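Local coordinates for arylalkylamine N-Acetyltransferase like 5b (Aedes aegypti, PDB 4FD4), which probably transfers acyl groups such as acetyl from coenzyme A thioesters to the amine of arylalkylamines such as serotonin and dopamine, as a GNAT-fold enzyme, at residues P30-G33 with I34-S37; H44-D47 with D48-F51; K99-G102 with D103-K106; L147-F150 with Q151-L154. One frame throughout, in Å; residues are numbered along the deposited sequence.

Contact 1: P30-G33 with I34-S37; sequences PEEG and ITIS
Glu32 caps the short helix 33-37 with its own carboxylate: Ile34 N donates to Glu32 OE2 at 2.9 Å, with an N-H...O angle of 164°. The donor comes from above the carboxylate plane, not within it. Glu32 CG runs anti to the backbone N (chi1 166°) and the chain then bends at chi2, which folds the carboxylate back over the first turn. The same residue also serves through its main chain, since Ile36 N reaches Glu32 O at 3.1 Å, and Ser37 N follows with a bond to Gly33 O, also 3.1 Å. Outside the turn, Thr168 OG1 makes a weak hydrogen bond to Glu32 OE2, and a glycerol, probably from the crystallisation liquor, makes another to OE1.

Around these bonds the side chains pack on the turn. Ile34 lies beside the Glu32 side chain, pointing the same way, with its CB 3.4 Å from Glu32 OE2. Ile36 turns back over the loop, its CG2 sitting 3.5 Å from Pro30 O. Beyond the turn, Ile34 rests on Ile104 and Leu107 of helix 99-115. A carboxylate at the N-cap position takes up a first-turn N-H, and its negative charge would probably interact favourably with the positive end of the helix dipole.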
loop_
_atom_site.group_PDB
_atom_site.type_symbol
_atom_site.label_atom_id
_atom_site.label_comp_id
_atom_site.label_asym_id
_atom_site.label_seq_id
_atom_site.Cartn_x
_atom_site.Cartn_y
_atom_site.Cartn_z
ATOM N N PRO A 30 12.431 -2.541 -2.918
ATOM C CA PRO A 30 13.227 -2.825 -4.124
ATOM C C PRO A 30 12.381 -3.162 -5.340
ATOM O O PRO A 30 12.869 -3.139 -6.464
ATOM C CB PRO A 30 14.058 -4.048 -3.708
ATOM C CG PRO A 30 14.167 -3.940 -2.222
ATOM C CD PRO A 30 12.827 -3.393 -1.781
ATOM N N GLU A 31 11.129 -3.466 -5.114
ATOM C CA GLU A 31 10.290 -3.858 -6.186
ATOM C C GLU A 31 9.101 -2.995 -6.480
ATOM O O GLU A 31 8.558 -3.086 -7.562
ATOM C CB GLU A 31 9.788 -5.263 -5.947
ATOM C CG GLU A 31 10.875 -6.284 -5.922
ATOM C CD GLU A 31 11.512 -6.438 -7.269
ATOM O OE1 GLU A 31 12.746 -6.517 -7.334
ATOM O OE2 GLU A 31 10.770 -6.464 -8.267
ATOM N N GLU A 32 8.677 -2.206 -5.525
ATOM C CA GLU A 32 7.462 -1.386 -5.662
ATOM C C GLU A 32 7.535 -0.454 -6.870
ATOM O O GLU A 32 8.455 0.352 -6.989
ATOM C CB GLU A 32 7.179 -0.590 -4.377
ATOM C CG GLU A 32 6.147 0.541 -4.518
ATOM C CD GLU A 32 4.837 0.097 -5.147
ATOM O OE1 GLU A 32 4.383 -1.043 -4.878
ATOM O OE2 GLU A 32 4.262 0.901 -5.917
ATOM N N GLY A 33 6.565 -0.586 -7.767
ATOM C CA GLY A 33 6.551 0.184 -9.001
ATOM C C GLY A 33 6.688 1.686 -8.802
ATOM O O GLY A 33 7.484 2.340 -9.472
ATOM N N ILE A 34 5.917 2.245 -7.877
ATOM C CA ILE A 34 5.994 3.683 -7.640
ATOM C C ILE A 34 7.408 4.131 -7.249
ATOM O O ILE A 34 7.992 4.982 -7.917
ATOM C CB ILE A 34 4.929 4.156 -6.624
ATOM C CG1 ILE A 34 3.530 3.978 -7.231
ATOM C CG2 ILE A 34 5.154 5.615 -6.241
ATOM C CD1 ILE A 34 2.384 4.251 -6.267
ATOM N N THR A 35 7.975 3.541 -6.199
ATOM C CA THR A 35 9.294 3.959 -5.713
ATOM C C THR A 35 10.450 3.768 -6.721
ATOM O O THR A 35 11.286 4.660 -6.864
ATOM C CB THR A 35 9.597 3.374 -4.291
ATOM O OG1 THR A 35 11.006 3.221 -4.082
ATOM C CG2 THR A 35 8.919 2.050 -4.109
ATOM N N ILE A 36 10.485 2.645 -7.446
ATOM C CA ILE A 36 11.605 2.404 -8.379
ATOM C C ILE A 36 11.447 3.041 -9.766
ATOM O O ILE A 36 12.407 3.106 -10.534
ATOM C CB ILE A 36 11.959 0.897 -8.544
ATOM C CG1 ILE A 36 10.837 0.153 -9.266
ATOM C CG2 ILE A 36 12.274 0.265 -7.189
ATOM C CD1 ILE A 36 11.268 -1.196 -9.822
ATOM N N SER A 37 10.248 3.509 -10.098
ATOM C CA SER A 37 10.058 4.177 -11.386
ATOM C C SER A 37 10.391 5.669 -11.306
ATOM O O SER A 37 10.400 6.372 -12.324
ATOM C CB SER A 37 8.630 3.990 -11.880
ATOM O OG SER A 37 7.745 4.867 -11.206
#

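Contact 2: H44-D47 with D48-F51; sequences HTLD and DERF
His44 NE2 donates to Glu49 OE1 at 2.9 Å with an N-H...O angle of 160°. The oxygen lies in the plane of the imidazole, at its edge, whereas the ring approaches the carboxylate on the anti side of OE1 and 33° out of its plane. Glu49 reaches the ring by pointing its CG away from its own N (chi1 -170°) on an extended chain; its other oxygen, OE2, forms a salt bridge with Arg21.

Thr45 is the N-cap of helix 46-53. Its OG1 donates to Asp47 OD2 at 2.6 Å, almost along the C-O axis, and Asp47 OD1 accepts from Thr98 N and is hydrogen-bonded to Thr96 OG1. Thr45 O takes Glu49 N at 3.2 Å, the first of the helical bonds; Leu46 O takes Arg50 N and Asp47 O takes Phe51 N.

A water ties the cap to the first turn, accepting from Thr45 N at 3.1 Å and donating to Asp48 OD1 at 2.6 Å. Asp48 OD2 is held by Tyr29 OH, whose ring also stacks on His44. The Arg50 guanidinium lays one face over Asp47 CA, while its NH2 is paired with Glu97 in a salt bridge.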
loop_
_atom_site.group_PDB
_atom_site.type_symbol
_atom_site.label_atom_id
_atom_site.label_comp_id
_atom_site.label_asym_id
_atom_site.label_seq_id
_atom_site.Cartn_x
_atom_site.Cartn_y
_atom_site.Cartn_z
ATOM N N HIS A 44 14.227 4.234 -1.775
ATOM C CA HIS A 44 13.263 4.863 -0.871
ATOM C C HIS A 44 13.963 5.783 0.135
ATOM O O HIS A 44 15.177 5.703 0.351
ATOM C CB HIS A 44 12.371 3.823 -0.170
ATOM C CG HIS A 44 13.004 3.177 1.026
ATOM N ND1 HIS A 44 13.777 2.031 0.936
ATOM C CD2 HIS A 44 12.954 3.487 2.337
ATOM C CE1 HIS A 44 14.182 1.683 2.138
ATOM N NE2 HIS A 44 13.699 2.551 3.015
ATOM N N THR A 45 13.192 6.680 0.735
ATOM C CA THR A 45 13.742 7.644 1.669
ATOM C C THR A 45 13.281 7.320 3.079
ATOM O O THR A 45 12.382 6.488 3.273
ATOM C CB THR A 45 13.266 9.063 1.339
ATOM O OG1 THR A 45 11.833 9.103 1.397
ATOM C CG2 THR A 45 13.720 9.479 -0.051
ATOM N N LEU A 46 13.881 7.992 4.057
ATOM C CA LEU A 46 13.508 7.816 5.459
ATOM C C LEU A 46 12.074 8.279 5.756
ATOM O O LEU A 46 11.392 7.683 6.588
ATOM C CB LEU A 46 14.496 8.530 6.384
ATOM C CG LEU A 46 14.354 8.213 7.881
ATOM C CD1 LEU A 46 14.531 6.722 8.152
ATOM C CD2 LEU A 46 15.331 9.025 8.741
ATOM N N ASP A 47 11.598 9.333 5.097
ATOM C CA ASP A 47 10.235 9.787 5.393
ATOM C C ASP A 47 9.145 8.816 4.896
ATOM O O ASP A 47 8.081 8.678 5.530
ATOM C CB ASP A 47 9.961 11.284 5.067
ATOM C CG ASP A 47 10.559 11.761 3.746
ATOM O OD1 ASP A 47 10.284 12.942 3.390
ATOM O OD2 ASP A 47 11.291 11.008 3.071
ATOM N N ASP A 48 9.466 8.114 3.806
ATOM C CA ASP A 48 8.659 7.044 3.230
ATOM C C ASP A 48 8.546 5.923 4.271
ATOM O O ASP A 48 7.452 5.485 4.677
ATOM C CB ASP A 48 9.405 6.546 1.980
ATOM C CG ASP A 48 8.539 5.730 1.039
ATOM O OD1 ASP A 48 8.771 5.802 -0.189
ATOM O OD2 ASP A 48 7.636 5.012 1.515
ATOM N N GLU A 49 9.712 5.467 4.713
ATOM C CA GLU A 49 9.808 4.450 5.730
ATOM C C GLU A 49 9.037 4.818 7.001
ATOM O O GLU A 49 8.294 4.004 7.567
ATOM C CB GLU A 49 11.290 4.243 6.050
ATOM C CG GLU A 49 11.598 3.070 6.914
ATOM C CD GLU A 49 13.084 2.747 6.877
ATOM O OE1 GLU A 49 13.556 2.179 5.863
ATOM O OE2 GLU A 49 13.773 3.097 7.849
ATOM N N ARG A 50 9.207 6.050 7.459
ATOM C CA ARG A 50 8.500 6.499 8.648
ATOM C C ARG A 50 6.992 6.406 8.467
ATOM O O ARG A 50 6.266 6.016 9.398
ATOM C CB ARG A 50 8.884 7.934 9.011
ATOM C CG ARG A 50 8.274 8.407 10.323
ATOM C CD ARG A 50 8.827 9.756 10.765
ATOM N NE ARG A 50 8.586 10.782 9.757
ATOM C CZ ARG A 50 9.531 11.303 8.981
ATOM N NH1 ARG A 50 10.793 10.902 9.109
ATOM N NH2 ARG A 50 9.214 12.228 8.080
ATOM N N PHE A 51 6.517 6.790 7.286
ATOM C CA PHE A 51 5.089 6.668 7.003
ATOM C C PHE A 51 4.645 5.214 7.163
ATOM O O PHE A 51 3.697 4.920 7.888
ATOM C CB PHE A 51 4.767 7.139 5.589
ATOM C CG PHE A 51 3.312 6.930 5.191
ATOM C CD1 PHE A 51 2.949 5.897 4.339
ATOM C CD2 PHE A 51 2.319 7.773 5.673
ATOM C CE1 PHE A 51 1.613 5.699 3.974
ATOM C CE2 PHE A 51 0.981 7.591 5.309
ATOM C CZ PHE A 51 0.629 6.553 4.463
HETATM O O HOH W 1 10.759 7.198 -1.143
#

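Contact 3: K99-G102 with D103-K106; sequences KKWG and DILK
One face of the Trp101 indole is covered by Leu105: CG of the leucine makes a CH-pi contact 3.9 Å from the centroid of the five-membered ring, 27° off its normal. Leu105 CG stands off toward the rim of the indole, and its CD1 comes 3.3 Å from Trp101 NE1. Ile104 CG2 approaches the six-membered ring obliquely, 3.7 Å from Trp101 CZ3. A chi1 of 179° swings the indole out toward helix 46-53, where it meets Phe51 with the planes at about 45° and touches Asp47 and Asp48.

On another flank of the helix, Lys99 forms a salt bridge with Asp103, NZ to OD2 at 2.8 Å, through the syn lone pair. A weak second bond reaches Asp103 OD1, which also has a hydrogen bond with Tyr38 OH. Lys100 lies alongside Ile104, its CE 3.9 Å from Ile104 CD1, and its ammonium is hydrogen-bonded to the carbonyls of Gly41, Ser43 and Thr35.

The polar ends of Lys100 and Asp103 thus bond to residues 35-43, while the indole packs toward helix 46-53. Trp101 NE1 is buried here and has no partner in the model, which is probably a small energetic penalty.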
loop_
_atom_site.group_PDB
_atom_site.type_symbol
_atom_site.label_atom_id
_atom_site.label_comp_id
_atom_site.label_asym_id
_atom_site.label_seq_id
_atom_site.Cartn_x
_atom_site.Cartn_y
_atom_site.Cartn_z
ATOM N N LYS A 99 12.135 15.580 -1.375
ATOM C CA LYS A 99 11.247 15.891 -2.480
ATOM C C LYS A 99 10.588 14.621 -3.000
ATOM O O LYS A 99 9.430 14.649 -3.393
ATOM C CB LYS A 99 11.973 16.626 -3.617
ATOM C CG LYS A 99 11.078 16.837 -4.849
ATOM C CD LYS A 99 11.421 18.109 -5.605
ATOM C CE LYS A 99 10.661 18.198 -6.922
ATOM N NZ LYS A 99 9.196 17.993 -6.763
ATOM N N LYS A 100 11.319 13.507 -2.999
ATOM C CA LYS A 100 10.761 12.265 -3.532
ATOM C C LYS A 100 9.504 11.853 -2.778
ATOM O O LYS A 100 8.491 11.478 -3.390
ATOM C CB LYS A 100 11.777 11.122 -3.488
ATOM C CG LYS A 100 11.190 9.797 -3.976
ATOM C CD LYS A 100 12.250 8.717 -4.156
ATOM C CE LYS A 100 11.625 7.406 -4.587
ATOM N NZ LYS A 100 12.628 6.435 -5.141
ATOM N N TRP A 101 9.575 11.897 -1.455
ATOM C CA TRP A 101 8.427 11.479 -0.647
ATOM C C TRP A 101 7.274 12.460 -0.815
ATOM O O TRP A 101 6.126 12.039 -0.838
ATOM C CB TRP A 101 8.773 11.281 0.832
ATOM C CG TRP A 101 7.567 10.879 1.675
ATOM C CD1 TRP A 101 7.061 11.543 2.762
ATOM C CD2 TRP A 101 6.711 9.748 1.466
ATOM N NE1 TRP A 101 5.961 10.879 3.253
ATOM C CE2 TRP A 101 5.717 9.777 2.466
ATOM C CE3 TRP A 101 6.692 8.702 0.534
ATOM C CZ2 TRP A 101 4.720 8.809 2.566
ATOM C CZ3 TRP A 101 5.690 7.743 0.624
ATOM C CH2 TRP A 101 4.721 7.805 1.635
ATOM N N GLY A 102 7.575 13.753 -0.930
ATOM C CA GLY A 102 6.534 14.739 -1.225
ATOM C C GLY A 102 5.808 14.463 -2.536
ATOM O O GLY A 102 4.569 14.512 -2.608
ATOM N N ASP A 103 6.581 14.152 -3.577
ATOM C CA ASP A 103 6.013 13.817 -4.878
ATOM C C ASP A 103 5.151 12.559 -4.817
ATOM O O ASP A 103 4.052 12.497 -5.409
ATOM C CB ASP A 103 7.119 13.624 -5.931
ATOM C CG ASP A 103 7.873 14.910 -6.250
ATOM O OD1 ASP A 103 8.998 14.799 -6.795
ATOM O OD2 ASP A 103 7.352 16.017 -5.955
ATOM N N ILE A 104 5.654 11.544 -4.118
ATOM C CA ILE A 104 4.896 10.294 -3.986
ATOM C C ILE A 104 3.601 10.529 -3.215
ATOM O O ILE A 104 2.532 10.038 -3.602
ATOM C CB ILE A 104 5.732 9.161 -3.345
ATOM C CG1 ILE A 104 6.829 8.721 -4.320
ATOM C CG2 ILE A 104 4.843 7.964 -3.016
ATOM C CD1 ILE A 104 7.882 7.802 -3.698
ATOM N N LEU A 105 3.697 11.303 -2.144
ATOM C CA LEU A 105 2.538 11.682 -1.339
ATOM C C LEU A 105 1.471 12.372 -2.181
ATOM O O LEU A 105 0.280 12.075 -2.039
ATOM C CB LEU A 105 2.966 12.610 -0.205
ATOM C CG LEU A 105 3.113 11.991 1.175
ATOM C CD1 LEU A 105 3.750 13.001 2.137
ATOM C CD2 LEU A 105 1.747 11.541 1.684
ATOM N N LYS A 106 1.888 13.294 -3.047
ATOM C CA LYS A 106 0.930 13.923 -3.967
ATOM C C LYS A 106 0.283 12.935 -4.909
ATOM O O LYS A 106 -0.928 13.006 -5.157
ATOM C CB LYS A 106 1.587 15.044 -4.775
ATOM C CG LYS A 106 1.997 16.252 -3.957
ATOM C CD LYS A 106 2.852 17.151 -4.830
ATOM C CE LYS A 106 3.395 18.331 -4.058
ATOM N NZ LYS A 106 4.121 19.251 -4.973
#

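Contact 4: L147-F150 with Q151-L154; sequences LLQF and QMDL
Four consecutive i to i+4 hydrogen bonds, from Gln151 N-Leu147 O to Leu154 N-Phe150 O, hold the backbone, each 2.9 Å long, as expected in the middle of the regular helix 143-158.

The polar side-chain link is between Gln149 and Asp153, one turn apart. Gln149 NE2 donates to Asp153 OD1 at 2.8 Å, with an N-H...O angle of 151°. The acceptor lies close to the amide plane, but the amide nitrogen reaches OD1 from above the carboxylate, 40° out of its plane; the two flat groups are turned 33° against each other. Gln149 starts out trans about its first torsion and then bends at its second, which swings its amide along the helix, one turn on, to the aspartate.

Phe150 and Leu154 cross at a slant on the side facing the sheet. Leu154 CD2 sits at the edge of the phenyl ring, near its plane, 4.1 Å from Phe150 CE2. Both side chains reach Val11 of strand 7-11, and Phe150 also touches Val62. On another flank Met152 extends its chain so that CE lies 4.1 Å from Leu148 CD1, and both residues pack on Leu179. Gln151 turns its amide inward, where OE1 is hydrogen-bonded to Tyr127 OH while NE2 donates to Thr60 O and is hydrogen-bonded to Ser76 OG, so a buried polar group is satisfied at both atoms.

Phe150, Leu154 and the amide of Gln151 thus meet the strands, while Gln149 and Asp153 pair further out, as in the helix of a beta-alpha-beta crossover, here linking the parallel strands 126-134 and 162-167 of the GNAT fold.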
loop_
_atom_site.group_PDB
_atom_site.type_symbol
_atom_site.label_atom_id
_atom_site.label_comp_id
_atom_site.label_asym_id
_atom_site.label_seq_id
_atom_site.Cartn_x
_atom_site.Cartn_y
_atom_site.Cartn_z
ATOM N N LEU A 147 -2.634 -12.904 3.167
ATOM C CA LEU A 147 -2.401 -11.554 3.711
ATOM C C LEU A 147 -3.586 -10.637 3.454
ATOM O O LEU A 147 -4.082 -9.977 4.376
ATOM C CB LEU A 147 -1.142 -10.927 3.115
ATOM C CG LEU A 147 0.182 -11.360 3.722
ATOM C CD1 LEU A 147 1.349 -10.821 2.887
ATOM C CD2 LEU A 147 0.266 -10.871 5.175
ATOM N N LEU A 148 -4.042 -10.585 2.203
ATOM C CA LEU A 148 -5.162 -9.713 1.856
ATOM C C LEU A 148 -6.422 -10.156 2.579
ATOM O O LEU A 148 -7.195 -9.335 3.065
ATOM C CB LEU A 148 -5.405 -9.724 0.340
ATOM C CG LEU A 148 -5.889 -8.473 -0.407
ATOM C CD1 LEU A 148 -6.888 -8.843 -1.503
ATOM C CD2 LEU A 148 -6.448 -7.373 0.492
ATOM N N GLN A 149 -6.651 -11.459 2.639
ATOM C CA GLN A 149 -7.837 -11.959 3.328
ATOM C C GLN A 149 -7.754 -11.623 4.804
ATOM O O GLN A 149 -8.762 -11.320 5.433
ATOM C CB GLN A 149 -7.988 -13.470 3.182
ATOM C CG GLN A 149 -9.251 -13.979 3.879
ATOM C CD GLN A 149 -10.492 -13.531 3.137
ATOM O OE1 GLN A 149 -10.640 -13.819 1.953
ATOM N NE2 GLN A 149 -11.362 -12.782 3.809
ATOM N N PHE A 150 -6.555 -11.710 5.365
ATOM C CA PHE A 150 -6.379 -11.397 6.775
ATOM C C PHE A 150 -6.751 -9.923 6.973
ATOM O O PHE A 150 -7.473 -9.587 7.915
ATOM C CB PHE A 150 -4.950 -11.733 7.246
ATOM C CG PHE A 150 -4.741 -11.615 8.747
ATOM C CD1 PHE A 150 -4.427 -12.735 9.516
ATOM C CD2 PHE A 150 -4.843 -10.376 9.389
ATOM C CE1 PHE A 150 -4.231 -12.636 10.908
ATOM C CE2 PHE A 150 -4.641 -10.265 10.780
ATOM C CZ PHE A 150 -4.332 -11.390 11.533
ATOM N N GLN A 151 -6.297 -9.051 6.073
ATOM C CA GLN A 151 -6.623 -7.620 6.202
ATOM C C GLN A 151 -8.136 -7.381 6.073
ATOM O O GLN A 151 -8.713 -6.556 6.786
ATOM C CB GLN A 151 -5.832 -6.781 5.188
ATOM C CG GLN A 151 -4.332 -6.619 5.513
ATOM C CD GLN A 151 -4.057 -5.608 6.630
ATOM O OE1 GLN A 151 -4.916 -5.351 7.477
ATOM N NE2 GLN A 151 -2.851 -5.028 6.628
ATOM N N MET A 152 -8.783 -8.102 5.164
ATOM C CA MET A 152 -10.242 -8.009 5.046
ATOM C C MET A 152 -10.955 -8.430 6.336
ATOM O O MET A 152 -11.830 -7.728 6.831
ATOM C CB MET A 152 -10.747 -8.861 3.882
ATOM C CG MET A 152 -10.484 -8.282 2.503
ATOM S SD MET A 152 -10.811 -9.494 1.190
ATOM C CE MET A 152 -10.805 -8.421 -0.251
ATOM N N ASP A 153 -10.575 -9.588 6.866
ATOM C CA ASP A 153 -11.189 -10.132 8.077
ATOM C C ASP A 153 -11.000 -9.201 9.261
ATOM O O ASP A 153 -11.919 -8.966 10.051
ATOM C CB ASP A 153 -10.579 -11.506 8.399
ATOM C CG ASP A 153 -10.911 -12.548 7.347
ATOM O OD1 ASP A 153 -11.841 -12.302 6.551
ATOM O OD2 ASP A 153 -10.244 -13.607 7.312
ATOM N N LEU A 154 -9.787 -8.669 9.372
ATOM C CA LEU A 154 -9.416 -7.798 10.469
ATOM C C LEU A 154 -10.181 -6.481 10.400
ATOM O O LEU A 154 -10.760 -6.028 11.398
ATOM C CB LEU A 154 -7.903 -7.532 10.421
ATOM C CG LEU A 154 -7.348 -6.672 11.553
ATOM C CD1 LEU A 154 -7.533 -7.383 12.902
ATOM C CD2 LEU A 154 -5.869 -6.377 11.315
#

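Overall arrangement
Along the chain the contacts come in the order 1 to 4, all within the single GNAT domain. Contacts 1, 2 and 3 cluster: their centres lie 10 to 13 Å apart, and they join helices 33-37, 46-53 and the start of 99-115. Contact 1 touches contact 3 through a probable hydrogen bond and contact 2 touches it through packing on the tryptophan, so two consecutive short helices lean on a third that comes later in sequence. Contact 4 lies 24 to 28 Å from these centres, on the opposite side of the chain's centre, where helix 143-158 crosses over between strands 126-134 and 162-167 of the central mixed sheet.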